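Local coordinates for protein trans-2-enoyl-CoA reductase [NADH] (Treponema denticola ATCC 35405, PDB 4GGO) that reduces the carbon-carbon double bond of crotonyl-CoA to butyryl-CoA with NADH in fatty acid synthesis, and in vitro also accepts longer enoyl-CoAs, at residues N52-G57 with I79-E84. Residues are numbered along the deposited sequence; the frame is centred on the assembly and turned at random.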
loop_
_atom_site.group_PDB
_atom_site.type_symbol
_atom_site.label_atom_id
_atom_site.label_comp_id
_atom_site.label_asym_id
_atom_site.label_seq_id
_atom_site.Cartn_x
_atom_site.Cartn_y
_atom_site.Cartn_z
ATOM N N ASN A 52 -16.804 10.550 -5.025
ATOM C CA ASN A 52 -15.708 10.856 -5.934
ATOM C C ASN A 52 -14.373 10.664 -5.230
ATOM O O ASN A 52 -14.042 11.396 -4.298
ATOM C CB ASN A 52 -15.831 12.287 -6.456
ATOM C CG ASN A 52 -17.031 12.475 -7.361
ATOM O OD1 ASN A 52 -17.252 11.698 -8.288
ATOM N ND2 ASN A 52 -17.820 13.508 -7.090
ATOM N N VAL A 53 -13.606 9.674 -5.675
ATOM C CA VAL A 53 -12.377 9.307 -4.982
ATOM C C VAL A 53 -11.124 9.476 -5.837
ATOM O O VAL A 53 -11.074 9.038 -6.985
ATOM C CB VAL A 53 -12.439 7.853 -4.474
ATOM C CG1 VAL A 53 -11.219 7.536 -3.624
ATOM C CG2 VAL A 53 -13.720 7.622 -3.682
ATOM N N LEU A 54 -10.113 10.117 -5.260
ATOM C CA LEU A 54 -8.798 10.192 -5.875
ATOM C C LEU A 54 -7.849 9.258 -5.131
ATOM O O LEU A 54 -7.713 9.351 -3.910
ATOM C CB LEU A 54 -8.266 11.625 -5.823
ATOM C CG LEU A 54 -6.868 11.861 -6.401
ATOM C CD1 LEU A 54 -6.830 11.526 -7.886
ATOM C CD2 LEU A 54 -6.423 13.296 -6.157
ATOM N N VAL A 55 -7.207 8.353 -5.861
ATOM C CA VAL A 55 -6.248 7.434 -5.256
ATOM C C VAL A 55 -4.861 7.614 -5.857
ATOM O O VAL A 55 -4.652 7.382 -7.049
ATOM C CB VAL A 55 -6.677 5.960 -5.406
ATOM C CG1 VAL A 55 -5.641 5.044 -4.768
ATOM C CG2 VAL A 55 -8.042 5.738 -4.777
ATOM N N LEU A 56 -3.917 8.029 -5.021
ATOM C CA LEU A 56 -2.549 8.260 -5.460
ATOM C C LEU A 56 -1.686 7.041 -5.154
ATOM O O LEU A 56 -1.408 6.739 -3.994
ATOM C CB LEU A 56 -1.991 9.512 -4.786
ATOM C CG LEU A 56 -2.862 10.749 -5.018
ATOM C CD1 LEU A 56 -2.387 11.931 -4.190
ATOM C CD2 LEU A 56 -2.891 11.103 -6.499
ATOM N N GLY A 57 -1.267 6.345 -6.206
ATOM C CA GLY A 57 -0.605 5.061 -6.061
ATOM C C GLY A 57 -1.658 3.973 -6.125
ATOM O O GLY A 57 -1.818 3.189 -5.193
ATOM N N ILE A 79 -10.575 8.386 -9.750
ATOM C CA ILE A 79 -9.425 8.734 -10.564
ATOM C C ILE A 79 -8.191 8.166 -9.878
ATOM O O ILE A 79 -7.931 8.458 -8.710
ATOM C CB ILE A 79 -9.268 10.254 -10.721
ATOM C CG1 ILE A 79 -10.445 10.833 -11.508
ATOM C CG2 ILE A 79 -7.955 10.582 -11.418
ATOM C CD1 ILE A 79 -10.427 12.338 -11.608
ATOM N N GLY A 80 -7.446 7.336 -10.597
ATOM C CA GLY A 80 -6.251 6.727 -10.048
ATOM C C GLY A 80 -4.992 7.251 -10.707
ATOM O O GLY A 80 -4.966 7.493 -11.913
ATOM N N VAL A 81 -3.946 7.430 -9.908
ATOM C CA VAL A 81 -2.659 7.881 -10.414
ATOM C C VAL A 81 -1.554 6.921 -9.989
ATOM O O VAL A 81 -1.439 6.581 -8.812
ATOM C CB VAL A 81 -2.316 9.293 -9.902
ATOM C CG1 VAL A 81 -0.921 9.694 -10.353
ATOM C CG2 VAL A 81 -3.347 10.300 -10.383
ATOM N N SER A 82 -0.752 6.481 -10.953
ATOM C CA SER A 82 0.404 5.637 -10.672
ATOM C C SER A 82 1.448 5.796 -11.773
ATOM O O SER A 82 1.137 6.256 -12.868
ATOM C CB SER A 82 -0.008 4.170 -10.543
ATOM O OG SER A 82 -0.491 3.663 -11.775
ATOM N N PHE A 83 2.685 5.412 -11.476
ATOM C CA PHE A 83 3.775 5.535 -12.437
ATOM C C PHE A 83 4.210 4.157 -12.928
ATOM O O PHE A 83 4.994 3.472 -12.272
ATOM C CB PHE A 83 4.960 6.268 -11.803
ATOM C CG PHE A 83 5.892 6.900 -12.801
ATOM C CD1 PHE A 83 5.613 6.863 -14.159
ATOM C CD2 PHE A 83 7.051 7.531 -12.378
ATOM C CE1 PHE A 83 6.471 7.446 -15.075
ATOM C CE2 PHE A 83 7.913 8.115 -13.290
ATOM C CZ PHE A 83 7.622 8.072 -14.641
ATOM N N GLU A 84 3.701 3.759 -14.088
ATOM C CA GLU A 84 3.966 2.427 -14.619
ATOM C C GLU A 84 4.834 2.460 -15.868
ATOM O O GLU A 84 5.079 3.517 -16.447
ATOM C CB GLU A 84 2.650 1.720 -14.949
ATOM C CG GLU A 84 1.642 1.729 -13.820
ATOM C CD GLU A 84 2.170 1.060 -12.574
ATOM O OE1 GLU A 84 2.890 0.047 -12.702
ATOM O OE2 GLU A 84 1.871 1.550 -11.465
#
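Val55 turns both its N-H and its C=O to strand 77-82, bonding to the residues on either side of Gly80: its N donates to Ile79 O at 2.9 Å and its O accepts from Val81 N at 2.9 Å. Ile79 N to Val53 O and Gly57 N to Val81 O, the latter short at 2.6 Å, complete the parallel pairing, whose strand axes diverge by just 7°. Gly57, with no side chain, is the last paired residue and turns out of the strand with a positive phi. These are the two parallel strands of a Rossmann beta-alpha-beta unit, joined through helix 61-74.

The tight part is the face carrying Leu54, Leu56, Ile79 and Val81. With CG anti to the backbone N (chi1 178°), Leu54 reaches across the strand gap, and its CD1 lies 3.8 Å from Ile79 CG2 and 3.4 Å from Ile79 O. Leu56 lies alongside Val81, pointing the same way, with CD2 3.9 Å from Val81 CB. Val130 of helix 124-136 touches both Leu54 and Val81, and Trp213 of helix 208-219 packs on both leucines, adding to this apolar layer.

Beyond the paired strands the contact slackens. Phe83 and Glu84 do not touch 52-57; Phe83 is exposed, and Glu84 is steadied by Ser59 and Thr94, with a weak 3.2 Å bond from Ser82 OG to Glu84 OE2.

Apolar packing and four backbone bonds thus set the carboxy ends of both strands side by side. This brings Gly57 and, past the end of the second strand, Phe83 and Glu84 to the same edge of the sheet, where all three belong to the NAD(+) site; Glu84 discriminates NADH from NADPH, probably by its carboxylate disfavouring the extra phosphate.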